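Long-range contact in proteasome accessory factor B/C (PafBC) (Paenarthrobacter aurescens, PDB 6SJ9), which probably acts as a transcriptional regulator of the bacterial DNA damage response, pairing winged helix-turn-helix modules with WYL domains: residues K50-M64 with S76-L88. Sequence-based numbering, arbitrary orientation.
Sequences KVDLKQFGFEIETLM and SARYRIGKDSNRL. With K (potassium ion), chain C.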
loop_
_atom_site.group_PDB
_atom_site.type_symbol
_atom_site.label_atom_id
_atom_site.label_comp_id
_atom_site.label_asym_id
_atom_site.label_seq_id
_atom_site.Cartn_x
_atom_site.Cartn_y
_atom_site.Cartn_z
ATOM N N LYS A 50 30.894 4.416 -12.738
ATOM C CA LYS A 50 30.458 5.656 -13.377
ATOM C C LYS A 50 29.569 5.355 -14.566
ATOM O O LYS A 50 28.470 5.909 -14.706
ATOM C CB LYS A 50 31.670 6.506 -13.798
ATOM C CG LYS A 50 32.410 7.068 -12.600
ATOM C CD LYS A 50 33.596 7.998 -12.965
ATOM C CE LYS A 50 34.477 7.417 -14.056
ATOM N NZ LYS A 50 34.954 8.457 -15.011
ATOM N N VAL A 51 30.004 4.439 -15.417
ATOM C CA VAL A 51 29.161 4.057 -16.543
ATOM C C VAL A 51 27.849 3.497 -16.045
ATOM O O VAL A 51 26.771 3.835 -16.564
ATOM C CB VAL A 51 29.903 3.042 -17.426
ATOM C CG1 VAL A 51 28.929 2.347 -18.370
ATOM C CG2 VAL A 51 31.035 3.753 -18.199
ATOM N N ASP A 52 27.904 2.649 -15.013
ATOM C CA ASP A 52 26.671 2.010 -14.537
ATOM C C ASP A 52 25.715 3.039 -13.920
ATOM O O ASP A 52 24.511 3.007 -14.189
ATOM C CB ASP A 52 27.014 0.888 -13.550
ATOM C CG ASP A 52 27.691 -0.339 -14.235
ATOM O OD1 ASP A 52 27.730 -0.423 -15.474
ATOM O OD2 ASP A 52 28.241 -1.204 -13.508
ATOM N N LEU A 53 26.230 3.978 -13.099
ATOM C CA LEU A 53 25.358 5.010 -12.535
ATOM C C LEU A 53 24.676 5.841 -13.626
ATOM O O LEU A 53 23.500 6.193 -13.497
ATOM C CB LEU A 53 26.161 5.926 -11.603
ATOM C CG LEU A 53 26.369 5.369 -10.205
ATOM C CD1 LEU A 53 27.011 6.398 -9.317
ATOM C CD2 LEU A 53 25.012 4.921 -9.642
ATOM N N LYS A 54 25.391 6.157 -14.717
ATOM C CA LYS A 54 24.775 6.936 -15.794
ATOM C C LYS A 54 23.558 6.222 -16.372
ATOM O O LYS A 54 22.533 6.859 -16.662
ATOM C CB LYS A 54 25.818 7.275 -16.865
ATOM C CG LYS A 54 25.298 8.264 -17.919
ATOM C CD LYS A 54 26.331 8.618 -18.996
ATOM C CE LYS A 54 27.231 9.745 -18.482
ATOM N NZ LYS A 54 27.591 10.721 -19.563
ATOM N N GLN A 55 23.619 4.887 -16.479
ATOM C CA GLN A 55 22.490 4.112 -16.994
ATOM C C GLN A 55 21.307 4.110 -16.028
ATOM O O GLN A 55 20.159 3.901 -16.455
ATOM C CB GLN A 55 22.926 2.666 -17.268
ATOM C CG GLN A 55 23.499 2.382 -18.654
ATOM C CD GLN A 55 22.419 2.063 -19.698
ATOM O OE1 GLN A 55 21.274 1.722 -19.363
ATOM N NE2 GLN A 55 22.786 2.173 -20.972
ATOM N N PHE A 56 21.536 4.362 -14.741
ATOM C CA PHE A 56 20.400 4.568 -13.862
ATOM C C PHE A 56 19.918 6.001 -13.854
ATOM O O PHE A 56 19.066 6.331 -13.022
ATOM C CB PHE A 56 20.713 4.119 -12.426
ATOM C CG PHE A 56 20.985 2.668 -12.317
ATOM C CD1 PHE A 56 19.952 1.751 -12.515
ATOM C CD2 PHE A 56 22.247 2.206 -12.026
ATOM C CE1 PHE A 56 20.200 0.370 -12.437
ATOM C CE2 PHE A 56 22.503 0.848 -11.926
ATOM C CZ PHE A 56 21.482 -0.084 -12.128
ATOM N N GLY A 57 20.461 6.861 -14.735
ATOM C CA GLY A 57 20.001 8.237 -14.874
ATOM C C GLY A 57 20.755 9.291 -14.078
ATOM O O GLY A 57 20.221 10.393 -13.884
ATOM N N PHE A 58 21.950 8.974 -13.569
ATOM C CA PHE A 58 22.775 9.883 -12.778
ATOM C C PHE A 58 24.018 10.271 -13.569
ATOM O O PHE A 58 24.822 9.409 -13.932
ATOM C CB PHE A 58 23.182 9.263 -11.446
ATOM C CG PHE A 58 22.016 8.907 -10.587
ATOM C CD1 PHE A 58 21.294 9.897 -9.957
ATOM C CD2 PHE A 58 21.636 7.575 -10.413
ATOM C CE1 PHE A 58 20.169 9.576 -9.196
ATOM C CE2 PHE A 58 20.527 7.248 -9.631
ATOM C CZ PHE A 58 19.797 8.246 -9.031
ATOM N N GLU A 59 24.164 11.550 -13.866
ATOM C CA GLU A 59 25.330 12.019 -14.607
ATOM C C GLU A 59 26.366 12.574 -13.631
ATOM O O GLU A 59 26.115 13.552 -12.914
ATOM C CB GLU A 59 24.974 13.053 -15.676
ATOM C CG GLU A 59 23.973 14.161 -15.296
ATOM C CD GLU A 59 23.696 15.144 -16.475
ATOM O OE1 GLU A 59 24.622 15.351 -17.306
ATOM O OE2 GLU A 59 22.568 15.698 -16.573
ATOM N N ILE A 60 27.497 11.886 -13.566
ATOM C CA ILE A 60 28.623 12.288 -12.745
ATOM C C ILE A 60 29.371 13.413 -13.451
ATOM O O ILE A 60 29.915 13.219 -14.539
ATOM C CB ILE A 60 29.544 11.094 -12.484
ATOM C CG1 ILE A 60 28.743 9.990 -11.788
ATOM C CG2 ILE A 60 30.811 11.551 -11.716
ATOM C CD1 ILE A 60 29.510 8.742 -11.607
ATOM N N GLU A 61 29.412 14.584 -12.837
ATOM C CA GLU A 61 30.176 15.675 -13.411
ATOM C C GLU A 61 31.610 15.605 -12.906
ATOM O O GLU A 61 31.882 15.271 -11.744
ATOM C CB GLU A 61 29.554 17.050 -13.159
ATOM C CG GLU A 61 29.625 17.633 -11.793
ATOM C CD GLU A 61 29.267 19.133 -11.797
ATOM O OE1 GLU A 61 29.738 19.884 -12.682
ATOM O OE2 GLU A 61 28.512 19.565 -10.906
ATOM N N THR A 62 32.523 15.880 -13.816
ATOM C CA THR A 62 33.946 15.942 -13.544
ATOM C C THR A 62 34.356 17.404 -13.571
ATOM O O THR A 62 34.042 18.120 -14.524
ATOM C CB THR A 62 34.748 15.144 -14.564
ATOM O OG1 THR A 62 34.327 13.781 -14.524
ATOM C CG2 THR A 62 36.242 15.242 -14.247
ATOM N N LEU A 63 35.005 17.846 -12.499
ATOM C CA LEU A 63 35.540 19.197 -12.389
ATOM C C LEU A 63 37.041 19.030 -12.258
ATOM O O LEU A 63 37.503 18.308 -11.367
ATOM C CB LEU A 63 35.009 19.884 -11.126
ATOM C CG LEU A 63 33.513 19.864 -10.786
ATOM C CD1 LEU A 63 33.272 20.521 -9.433
ATOM C CD2 LEU A 63 32.630 20.481 -11.859
HETATM N N MSE A 64 37.801 19.658 -13.154
HETATM C CA MSE A 64 39.259 19.520 -13.083
HETATM C C MSE A 64 40.036 20.712 -13.635
HETATM O O MSE A 64 39.500 21.503 -14.412
HETATM C CB MSE A 64 39.705 18.247 -13.814
HETATM C CG MSE A 64 39.783 18.373 -15.329
HETATM SE SE MSE A 64 40.484 16.761 -16.199
HETATM C CE MSE A 64 41.081 17.541 -17.893
ATOM N N SER A 76 43.937 14.733 -10.854
ATOM C CA SER A 76 43.588 16.089 -10.461
ATOM C C SER A 76 42.085 16.344 -10.510
ATOM O O SER A 76 41.646 17.446 -10.167
ATOM C CB SER A 76 44.320 17.099 -11.358
ATOM O OG SER A 76 43.931 16.969 -12.718
ATOM N N ALA A 77 41.288 15.356 -10.904
ATOM C CA ALA A 77 39.866 15.563 -11.127
ATOM C C ALA A 77 39.062 15.362 -9.849
ATOM O O ALA A 77 39.414 14.558 -8.980
ATOM C CB ALA A 77 39.346 14.620 -12.212
ATOM N N ARG A 78 37.985 16.138 -9.740
ATOM C CA ARG A 78 36.994 16.041 -8.674
ATOM C C ARG A 78 35.629 15.712 -9.294
ATOM O O ARG A 78 35.324 16.148 -10.410
ATOM C CB ARG A 78 36.983 17.320 -7.839
ATOM C CG ARG A 78 38.408 17.710 -7.423
ATOM C CD ARG A 78 38.538 19.155 -7.001
ATOM N NE ARG A 78 37.806 19.400 -5.758
ATOM C CZ ARG A 78 38.342 19.330 -4.538
ATOM N NH1 ARG A 78 39.629 19.024 -4.378
ATOM N NH2 ARG A 78 37.582 19.565 -3.473
ATOM N N TYR A 79 34.833 14.898 -8.600
ATOM C CA TYR A 79 33.569 14.385 -9.132
ATOM C C TYR A 79 32.392 14.715 -8.223
ATOM O O TYR A 79 32.539 14.757 -7.000
ATOM C CB TYR A 79 33.610 12.870 -9.311
ATOM C CG TYR A 79 34.737 12.354 -10.157
ATOM C CD1 TYR A 79 34.624 12.297 -11.544
ATOM C CD2 TYR A 79 35.924 11.919 -9.575
ATOM C CE1 TYR A 79 35.650 11.803 -12.320
ATOM C CE2 TYR A 79 36.979 11.435 -10.366
ATOM C CZ TYR A 79 36.826 11.374 -11.734
ATOM O OH TYR A 79 37.863 10.896 -12.531
ATOM N N ARG A 80 31.226 14.954 -8.823
ATOM C CA ARG A 80 30.029 15.195 -8.022
ATOM C C ARG A 80 28.785 14.929 -8.851
ATOM O O ARG A 80 28.821 14.888 -10.084
ATOM C CB ARG A 80 29.974 16.613 -7.459
ATOM C CG ARG A 80 29.489 17.634 -8.407
ATOM C CD ARG A 80 29.516 19.021 -7.769
ATOM N NE ARG A 80 29.194 20.044 -8.767
ATOM C CZ ARG A 80 29.087 21.347 -8.518
ATOM N NH1 ARG A 80 29.278 21.814 -7.285
ATOM N NH2 ARG A 80 28.796 22.183 -9.513
ATOM N N ILE A 81 27.695 14.716 -8.145
ATOM C CA ILE A 81 26.381 14.524 -8.725
ATOM C C ILE A 81 25.428 15.542 -8.104
ATOM O O ILE A 81 25.501 15.820 -6.900
ATOM C CB ILE A 81 25.858 13.085 -8.457
ATOM C CG1 ILE A 81 26.725 12.023 -9.123
ATOM C CG2 ILE A 81 24.432 12.948 -8.961
ATOM C CD1 ILE A 81 26.271 10.593 -8.805
ATOM N N GLY A 82 24.519 16.072 -8.919
ATOM C CA GLY A 82 23.533 17.007 -8.441
ATOM C C GLY A 82 24.025 18.420 -8.289
ATOM O O GLY A 82 23.298 19.249 -7.735
ATOM N N LYS A 83 25.256 18.705 -8.703
ATOM C CA LYS A 83 25.816 20.053 -8.686
ATOM C C LYS A 83 25.800 20.552 -7.246
ATOM O O LYS A 83 26.394 19.878 -6.389
ATOM C CB LYS A 83 25.097 20.920 -9.722
ATOM C CG LYS A 83 25.258 20.396 -11.173
ATOM C CD LYS A 83 24.492 21.228 -12.199
ATOM C CE LYS A 83 25.217 22.559 -12.425
ATOM N NZ LYS A 83 24.379 23.594 -13.097
ATOM N N ASP A 84 25.118 21.656 -6.915
ATOM C CA ASP A 84 25.113 22.168 -5.542
ATOM C C ASP A 84 24.160 21.448 -4.579
ATOM O O ASP A 84 24.342 21.565 -3.364
ATOM C CB ASP A 84 24.740 23.651 -5.561
ATOM C CG ASP A 84 25.737 24.493 -6.327
ATOM O OD1 ASP A 84 26.705 23.915 -6.868
ATOM O OD2 ASP A 84 25.539 25.727 -6.422
ATOM N N SER A 85 23.136 20.752 -5.070
ATOM C CA SER A 85 22.170 20.069 -4.215
ATOM C C SER A 85 22.663 18.678 -3.812
ATOM O O SER A 85 23.598 18.124 -4.392
ATOM C CB SER A 85 20.811 19.965 -4.891
ATOM O OG SER A 85 20.962 19.439 -6.191
ATOM N N ASN A 86 22.053 18.132 -2.770
ATOM C CA ASN A 86 22.423 16.810 -2.315
ATOM C C ASN A 86 21.311 15.784 -2.502
ATOM O O ASN A 86 21.412 14.684 -1.941
ATOM C CB ASN A 86 22.888 16.836 -0.863
ATOM C CG ASN A 86 21.887 17.467 0.054
ATOM O OD1 ASN A 86 20.688 17.547 -0.266
ATOM N ND2 ASN A 86 22.362 17.894 1.243
ATOM N N ARG A 87 20.261 16.123 -3.260
ATOM C CA ARG A 87 19.179 15.222 -3.662
ATOM C C ARG A 87 18.934 15.375 -5.156
ATOM O O ARG A 87 19.286 16.393 -5.736
ATOM C CB ARG A 87 17.805 15.525 -2.996
ATOM C CG ARG A 87 17.687 15.318 -1.565
ATOM C CD ARG A 87 16.219 15.183 -1.129
ATOM N NE ARG A 87 15.280 16.234 -1.550
ATOM C CZ ARG A 87 14.217 16.069 -2.347
ATOM N NH1 ARG A 87 13.884 14.884 -2.893
ATOM N NH2 ARG A 87 13.452 17.115 -2.588
ATOM N N LEU A 88 18.387 14.327 -5.791
ATOM C CA LEU A 88 17.832 14.425 -7.147
ATOM C C LEU A 88 16.357 14.030 -7.091
ATOM O O LEU A 88 16.005 12.855 -7.266
ATOM C CB LEU A 88 18.630 13.546 -8.105
ATOM C CG LEU A 88 19.991 14.202 -8.422
ATOM C CD1 LEU A 88 20.888 13.211 -9.101
ATOM C CD2 LEU A 88 19.887 15.464 -9.298
HETATM K K K C . 26.114 17.475 -4.862
#
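Ile81 packs against Ile60, Leu53 and Phe58 at the apolar centre. Its CG1 lies 3.9 Å from Ile60 CG1, and the two side chains cross at a slant. With CG1 anti to the carbonyl carbon (chi1 -64°) and the chain extended beyond it, CD1 touches both Ile60 CG1 and Leu53 CD1. Leu12 of helix 2-17 touches both Ile81 and Phe58, adding to this apolar cluster. Leu88 CD1 meets the Phe58 ring at its edge, in plane, 3.4 Å from CD1 of Phe58. Ile60 CG2 touches the Tyr79 ring at CD1. Thr62 runs beside that ring, its OG1 3.2 Å from Tyr79 CE1.

Strands 61-63 and 78-80 pair antiparallel, as in the wing hairpin of a winged helix-turn-helix domain. Glu61 and Arg80 exchange two backbone bonds, and so do Leu63 and Arg78; Leu63 N to Arg78 O is the straightest, at 2.7 Å and 179°. Strand 22-23 flanks 78-80 and completes the small sheet.

At the polar edge, Glu61 and Arg80 run together into a salt bridge, but the model sets Glu61 OE2 and Arg80 NE too close, so the fine placement of both is doubtful. Leu63 CD1 sits over the rim of one guanidinium face and Lys83 CA over that of the opposite one. Arg80 NH1 also reaches Asp84 OD1 at 3.3 Å and bonds to Lys19 O. The carbonyl oxygens of Ile81, Lys83 and Ser85 bind a potassium ion with those of Leu16 and Thr18. The ion ties the turn after the hairpin to the end of helix 2-17, and the carboxylates of Glu61 and Asp84 probably offset the charge of Arg80.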